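Local coordinates for tRNA (cytosine(72)-C(5))-methyltransferase (Pyrococcus horikoshii, PDB 5ZVE), which methylates the C5 position of cytosine 72 in several tRNAs, taking the methyl group from S-adenosyl-L-methionine, at residues Glu48-Glu53 against Lys176-Pro181; Lys211-Ala216 against Glu240-Leu245. All coordinates share one frame; numbering follows the deposited sequence.

Contact 1: Glu48-Glu53 against Lys176-Pro181; sequences EKLIGE and KGYFYP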
loop_
_atom_site.group_PDB
_atom_site.type_symbol
_atom_site.label_atom_id
_atom_site.label_comp_id
_atom_site.label_asym_id
_atom_site.label_seq_id
_atom_site.Cartn_x
_atom_site.Cartn_y
_atom_site.Cartn_z
ATOM N N GLU A 48 -5.545 21.494 8.396
ATOM C CA GLU A 48 -5.167 22.782 7.825
ATOM C C GLU A 48 -3.804 23.240 8.325
ATOM O O GLU A 48 -3.015 23.795 7.566
ATOM C CB GLU A 48 -6.229 23.838 8.125
ATOM C CG GLU A 48 -7.597 23.479 7.569
ATOM C CD GLU A 48 -7.544 23.088 6.101
ATOM O OE1 GLU A 48 -7.037 23.885 5.290
ATOM O OE2 GLU A 48 -7.994 21.974 5.757
ATOM N N LYS A 49 -3.529 22.996 9.601
ATOM C CA LYS A 49 -2.224 23.302 10.173
ATOM C C LYS A 49 -1.103 22.563 9.449
ATOM O O LYS A 49 -0.069 23.156 9.133
ATOM C CB LYS A 49 -2.206 22.966 11.663
ATOM C CG LYS A 49 -3.049 23.909 12.516
ATOM C CD LYS A 49 -2.279 25.159 12.908
ATOM C CE LYS A 49 -1.403 24.897 14.129
ATOM N NZ LYS A 49 -0.882 26.149 14.752
ATOM N N LEU A 50 -1.305 21.268 9.200
ATOM C CA LEU A 50 -0.314 20.458 8.492
ATOM C C LEU A 50 -0.065 20.990 7.085
ATOM O O LEU A 50 1.076 21.084 6.645
ATOM C CB LEU A 50 -0.756 18.993 8.426
ATOM C CG LEU A 50 0.168 18.081 7.616
ATOM C CD1 LEU A 50 1.606 18.194 8.108
ATOM C CD2 LEU A 50 -0.308 16.626 7.658
ATOM N N ILE A 51 -1.145 21.336 6.391
ATOM C CA ILE A 51 -1.061 21.938 5.065
ATOM C C ILE A 51 -0.144 23.156 5.090
ATOM O O ILE A 51 0.736 23.294 4.237
ATOM C CB ILE A 51 -2.451 22.347 4.554
ATOM C CG1 ILE A 51 -3.187 21.130 4.003
ATOM C CG2 ILE A 51 -2.357 23.446 3.497
ATOM C CD1 ILE A 51 -4.591 21.437 3.584
ATOM N N GLY A 52 -0.356 24.034 6.071
ATOM C CA GLY A 52 0.513 25.182 6.265
ATOM C C GLY A 52 1.976 24.777 6.348
ATOM O O GLY A 52 2.838 25.430 5.762
ATOM N N GLU A 53 2.252 23.692 7.071
ATOM C CA GLU A 53 3.616 23.190 7.232
ATOM C C GLU A 53 4.183 22.644 5.927
ATOM O O GLU A 53 5.359 22.838 5.624
ATOM C CB GLU A 53 3.676 22.108 8.315
ATOM C CG GLU A 53 3.437 22.634 9.718
ATOM C CD GLU A 53 4.437 23.710 10.104
ATOM O OE1 GLU A 53 5.612 23.616 9.684
ATOM O OE2 GLU A 53 4.045 24.660 10.817
ATOM N N LYS A 176 8.077 14.593 13.272
ATOM C CA LYS A 176 7.274 15.009 14.415
ATOM C C LYS A 176 5.950 14.240 14.489
ATOM O O LYS A 176 5.131 14.490 15.372
ATOM C CB LYS A 176 7.020 16.522 14.366
ATOM C CG LYS A 176 8.305 17.347 14.365
ATOM C CD LYS A 176 8.120 18.722 14.984
ATOM C CE LYS A 176 8.076 19.814 13.927
ATOM N NZ LYS A 176 7.774 21.156 14.516
ATOM N N GLY A 177 5.744 13.311 13.559
ATOM C CA GLY A 177 4.582 12.439 13.598
ATOM C C GLY A 177 3.293 13.099 13.140
ATOM O O GLY A 177 2.203 12.695 13.550
ATOM N N TYR A 178 3.411 14.106 12.280
ATOM C CA TYR A 178 2.250 14.870 11.831
ATOM C C TYR A 178 1.396 14.116 10.816
ATOM O O TYR A 178 0.221 14.435 10.633
ATOM C CB TYR A 178 2.693 16.204 11.227
ATOM C CG TYR A 178 3.161 17.229 12.236
ATOM C CD1 TYR A 178 2.882 17.080 13.589
ATOM C CD2 TYR A 178 3.868 18.354 11.832
ATOM C CE1 TYR A 178 3.304 18.020 14.514
ATOM C CE2 TYR A 178 4.291 19.301 12.748
ATOM C CZ TYR A 178 4.007 19.128 14.086
ATOM O OH TYR A 178 4.429 20.065 15.001
ATOM N N PHE A 179 1.978 13.124 10.154
ATOM C CA PHE A 179 1.245 12.380 9.135
ATOM C C PHE A 179 1.820 10.993 8.881
ATOM O O PHE A 179 2.923 10.663 9.321
ATOM C CB PHE A 179 1.199 13.166 7.815
ATOM C CG PHE A 179 2.532 13.302 7.136
ATOM C CD1 PHE A 179 2.977 12.338 6.239
ATOM C CD2 PHE A 179 3.340 14.401 7.383
ATOM C CE1 PHE A 179 4.209 12.464 5.613
ATOM C CE2 PHE A 179 4.568 14.532 6.757
ATOM C CZ PHE A 179 5.001 13.562 5.872
ATOM N N TYR A 180 1.052 10.185 8.159
ATOM C CA TYR A 180 1.457 8.831 7.814
ATOM C C TYR A 180 1.035 8.525 6.382
ATOM O O TYR A 180 -0.160 8.501 6.076
ATOM C CB TYR A 180 0.845 7.824 8.790
ATOM C CG TYR A 180 1.311 6.406 8.580
ATOM C CD1 TYR A 180 2.467 5.943 9.194
ATOM C CD2 TYR A 180 0.600 5.531 7.769
ATOM C CE1 TYR A 180 2.902 4.647 9.004
ATOM C CE2 TYR A 180 1.026 4.242 7.575
ATOM C CZ TYR A 180 2.178 3.801 8.194
ATOM O OH TYR A 180 2.606 2.509 8.004
ATOM N N PRO A 181 2.015 8.319 5.493
ATOM C CA PRO A 181 1.708 8.010 4.092
ATOM C C PRO A 181 0.896 6.719 3.990
ATOM O O PRO A 181 1.289 5.701 4.549
ATOM C CB PRO A 181 3.090 7.867 3.438
ATOM C CG PRO A 181 4.063 7.741 4.563
ATOM C CD PRO A 181 3.461 8.431 5.743
#
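Helix 47-56 lies over the start of strand 179-181, the CA atom of Leu50 coming within 7.0 Å of the CA atom of Tyr178. This is a helix-on-sheet contact: strand 179-181 is an edge strand of a four-stranded antiparallel sheet, next to strand 35-40, and residues 48-53 belong to the ferredoxin-like domain of the RsmF/B family. The example illustrates how one leucine can join a helix to an edge strand. Leu50 points at the strand and, with CG anti to the backbone N (chi1 176°), divides its two methyls between two aromatic residues. The CD1 branch rests 3.9 Å from CB of Tyr178, while CD2 lies 3.8 Å from CB of Phe179, so the two aromatic side chains are met at their CB atoms; CD1 also stands obliquely to both rings. The side chain of Leu50 runs at about a right angle to that of Phe179. Val40 and Ile45 also touch Leu50 and extend its apolar surroundings. The turn that leads into the strand is a Schellman motif, in which Gly177, with positive phi (77°), ends helix 172-175; its carbonyl oxygen accepts a hydrogen bond from ND2 of Asn41. Just before it, CB of Lys176 lies over one face of the Tyr178 ring, 3.9 Å above its centre. CD2 of Leu50 also reaches the backbone, 3.7 Å from O of Tyr178.

Contact 2: Lys211-Ala216 against Glu240-Leu245; sequences KTTHIA and ENIKRL. With SAH (S-adenosyl-L-homocysteine), chain C.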
loop_
_atom_site.group_PDB
_atom_site.type_symbol
_atom_site.label_atom_id
_atom_site.label_comp_id
_atom_site.label_asym_id
_atom_site.label_seq_id
_atom_site.Cartn_x
_atom_site.Cartn_y
_atom_site.Cartn_z
ATOM N N LYS A 211 -3.179 0.923 9.357
ATOM C CA LYS A 211 -4.591 0.951 9.701
ATOM C C LYS A 211 -4.788 0.940 11.208
ATOM O O LYS A 211 -5.780 1.463 11.710
ATOM C CB LYS A 211 -5.334 -0.214 9.045
ATOM C CG LYS A 211 -5.373 -0.129 7.523
ATOM C CD LYS A 211 -5.934 -1.396 6.900
ATOM C CE LYS A 211 -5.973 -1.280 5.389
ATOM N NZ LYS A 211 -4.603 -1.272 4.804
ATOM N N THR A 212 -3.852 0.343 11.936
ATOM C CA THR A 212 -3.968 0.321 13.389
ATOM C C THR A 212 -3.904 1.730 13.981
ATOM O O THR A 212 -4.731 2.104 14.815
ATOM C CB THR A 212 -2.876 -0.536 14.033
ATOM O OG1 THR A 212 -2.931 -1.861 13.491
ATOM C CG2 THR A 212 -3.074 -0.602 15.538
ATOM N N THR A 213 -2.930 2.513 13.533
ATOM C CA THR A 213 -2.734 3.854 14.068
ATOM C C THR A 213 -3.849 4.800 13.621
ATOM O O THR A 213 -4.177 5.756 14.319
ATOM C CB THR A 213 -1.356 4.426 13.665
ATOM O OG1 THR A 213 -1.167 4.309 12.248
ATOM C CG2 THR A 213 -0.247 3.661 14.378
ATOM N N HIS A 214 -4.435 4.524 12.461
ATOM C CA HIS A 214 -5.591 5.279 11.997
ATOM C C HIS A 214 -6.783 5.064 12.934
ATOM O O HIS A 214 -7.479 6.013 13.293
ATOM C CB HIS A 214 -5.945 4.884 10.560
ATOM C CG HIS A 214 -6.969 5.766 9.918
ATOM N ND1 HIS A 214 -7.468 5.529 8.657
ATOM C CD2 HIS A 214 -7.585 6.890 10.362
ATOM C CE1 HIS A 214 -8.351 6.464 8.350
ATOM N NE2 HIS A 214 -8.438 7.302 9.367
ATOM N N ILE A 215 -7.006 3.814 13.332
ATOM C CA ILE A 215 -8.037 3.490 14.317
ATOM C C ILE A 215 -7.784 4.243 15.619
ATOM O O ILE A 215 -8.709 4.770 16.245
ATOM C CB ILE A 215 -8.097 1.977 14.613
ATOM C CG1 ILE A 215 -8.376 1.187 13.337
ATOM C CG2 ILE A 215 -9.168 1.677 15.649
ATOM C CD1 ILE A 215 -9.801 1.282 12.853
ATOM N N ALA A 216 -6.517 4.298 16.009
ATOM C CA ALA A 216 -6.115 4.961 17.243
ATOM C C ALA A 216 -6.473 6.447 17.247
ATOM O O ALA A 216 -6.915 6.974 18.265
ATOM C CB ALA A 216 -4.624 4.776 17.471
ATOM N N GLU A 240 8.072 1.724 16.362
ATOM C CA GLU A 240 8.626 3.030 16.028
ATOM C C GLU A 240 7.546 3.954 15.482
ATOM O O GLU A 240 7.495 5.134 15.827
ATOM C CB GLU A 240 9.758 2.889 15.007
ATOM C CG GLU A 240 10.904 1.999 15.464
ATOM C CD GLU A 240 11.887 1.689 14.349
ATOM O OE1 GLU A 240 11.939 2.455 13.361
ATOM O OE2 GLU A 240 12.608 0.677 14.459
ATOM N N ASN A 241 6.679 3.403 14.636
ATOM C CA ASN A 241 5.561 4.154 14.080
ATOM C C ASN A 241 4.613 4.648 15.161
ATOM O O ASN A 241 4.135 5.780 15.107
ATOM C CB ASN A 241 4.792 3.306 13.068
ATOM C CG ASN A 241 5.570 3.072 11.787
ATOM O OD1 ASN A 241 6.510 3.804 11.473
ATOM N ND2 ASN A 241 5.174 2.052 11.036
ATOM N N ILE A 242 4.353 3.794 16.144
ATOM C CA ILE A 242 3.471 4.130 17.251
ATOM C C ILE A 242 4.037 5.285 18.075
ATOM O O ILE A 242 3.328 6.247 18.393
ATOM C CB ILE A 242 3.239 2.905 18.156
ATOM C CG1 ILE A 242 2.247 1.945 17.495
ATOM C CG2 ILE A 242 2.708 3.328 19.506
ATOM C CD1 ILE A 242 2.148 0.595 18.177
ATOM N N LYS A 243 5.320 5.188 18.403
ATOM C CA LYS A 243 5.996 6.218 19.178
ATOM C C LYS A 243 6.025 7.562 18.458
ATOM O O LYS A 243 5.771 8.604 19.057
ATOM C CB LYS A 243 7.427 5.786 19.493
ATOM C CG LYS A 243 8.203 6.809 20.292
ATOM C CD LYS A 243 9.685 6.498 20.293
ATOM C CE LYS A 243 10.424 7.418 21.246
ATOM N NZ LYS A 243 11.867 7.064 21.362
ATOM N N ARG A 244 6.335 7.523 17.168
ATOM C CA ARG A 244 6.460 8.735 16.372
ATOM C C ARG A 244 5.112 9.439 16.205
ATOM O O ARG A 244 5.027 10.667 16.248
ATOM C CB ARG A 244 7.065 8.401 15.006
ATOM C CG ARG A 244 7.778 9.566 14.353
ATOM C CD ARG A 244 8.276 9.228 12.957
ATOM N NE ARG A 244 7.178 8.945 12.039
ATOM C CZ ARG A 244 6.814 7.725 11.662
ATOM N NH1 ARG A 244 7.474 6.667 12.113
ATOM N NH2 ARG A 244 5.797 7.567 10.826
ATOM N N LEU A 245 4.060 8.651 16.019
ATOM C CA LEU A 245 2.724 9.191 15.813
ATOM C C LEU A 245 2.053 9.592 17.121
ATOM O O LEU A 245 1.003 10.227 17.111
ATOM C CB LEU A 245 1.853 8.172 15.075
ATOM C CG LEU A 245 2.197 7.917 13.608
ATOM C CD1 LEU A 245 1.316 6.815 13.051
ATOM C CD2 LEU A 245 2.031 9.194 12.796
HETATM N N SAH C . -2.522 -3.853 7.947
HETATM C CA SAH C . -1.140 -3.406 7.811
HETATM C CB SAH C . -0.420 -4.159 6.692
HETATM C CG SAH C . -0.746 -5.650 6.565
HETATM S SD SAH C . 0.460 -6.483 5.504
HETATM C C SAH C . -1.019 -1.892 7.622
HETATM O O SAH C . -1.997 -1.197 7.346
HETATM O OXT SAH C . 0.065 -1.322 7.745
HETATM C "C5'" SAH C . 0.012 -8.141 6.091
HETATM C "C4'" SAH C . 0.703 -8.558 7.387
HETATM O "O4'" SAH C . 0.270 -9.848 7.769
HETATM C "C3'" SAH C . 2.222 -8.634 7.300
HETATM O "O3'" SAH C . 2.780 -7.671 8.164
HETATM C "C2'" SAH C . 2.594 -10.012 7.813
HETATM O "O2'" SAH C . 3.612 -9.915 8.779
HETATM C "C1'" SAH C . 1.316 -10.487 8.472
HETATM N N9 SAH C . 1.149 -11.957 8.483
HETATM C C8 SAH C . 1.400 -12.857 7.478
HETATM N N7 SAH C . 1.096 -14.099 7.926
HETATM C C5 SAH C . 0.657 -14.005 9.201
HETATM C C6 SAH C . 0.221 -14.950 10.123
HETATM N N6 SAH C . 0.181 -16.243 9.810
HETATM N N1 SAH C . -0.176 -14.536 11.377
HETATM C C2 SAH C . -0.139 -13.196 11.711
HETATM N N3 SAH C . 0.295 -12.264 10.793
HETATM C C4 SAH C . 0.686 -12.664 9.558
#
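The cofactor-binding loop Ala205-Lys211 runs into the N-terminal end of helix 210-218, which packs here against helix 232-245. Leu245 brings its CD1 methyl to 3.6 Å from both CB and OG1 of Thr213, the two side chains meeting at about a right angle. More loosely, CG2 of Thr213 lies 4.3 Å from CG1 of Ile242, which also touches Val250 and Leu252 of strand 250-254. The hydroxyl of Thr213, placed between the backbone N and the carbonyl carbon (chi1 51°), takes part in hydrogen bonds with O of Gly209 and NH2 of Arg39, so a polar group is satisfied beside an apolar methyl. Along helix 232-245, NH1 of Arg244 gives a nearly straight bond of 3.1 Å (173°) to a lone pair of OD1 of Asn241. The acceptor lies in the guanidinium plane, while ND2 of Asn241 reaches the carbonyl oxygen of Pro208 in the cofactor-binding loop. At the ligand, Lys211 N donates a hydrogen bond of 3.2 Å to SAH O, a carboxylate oxygen. The Lys211 side chain passes beside that oxygen, and its NZ forms a salt bridge with OD2 of Asp273, itself hydrogen-bonded to the ligand, and a hydrogen bond with OG of Ser186. Such a glycine-rich loop, leading from strand 201-203 into a helix whose first turn meets the cofactor, is typical of the Rossmann-like fold of class I methyltransferases.

How the contacts relate
Contact 1 and contact 2, whose centres lie 14 Å apart, follow one another along the chain yet meet in space through strand 179-181 and helix 232-245. Leu245 is shared by the two: its CD2 methyl sits 3.6 Å from the carbonyl oxygen of Gly177, while its CD1 branch serves contact 2. Tyr180 adds a second junction, its CD1 lying 4.0 Å from NH2 of Arg244. ND2 of Asn41 hydrogen-bonds to the carbonyl oxygens of both Gly177 and Leu245. Only contact 2 binds the ligand directly. In contact 1 the side chain of Phe179 remains about 12 Å from that of Gly210, but Tyr180 comes nearer, touching Pro208 of the cofactor loop, with Tyr180 OH 4.6 Å from SAH OXT.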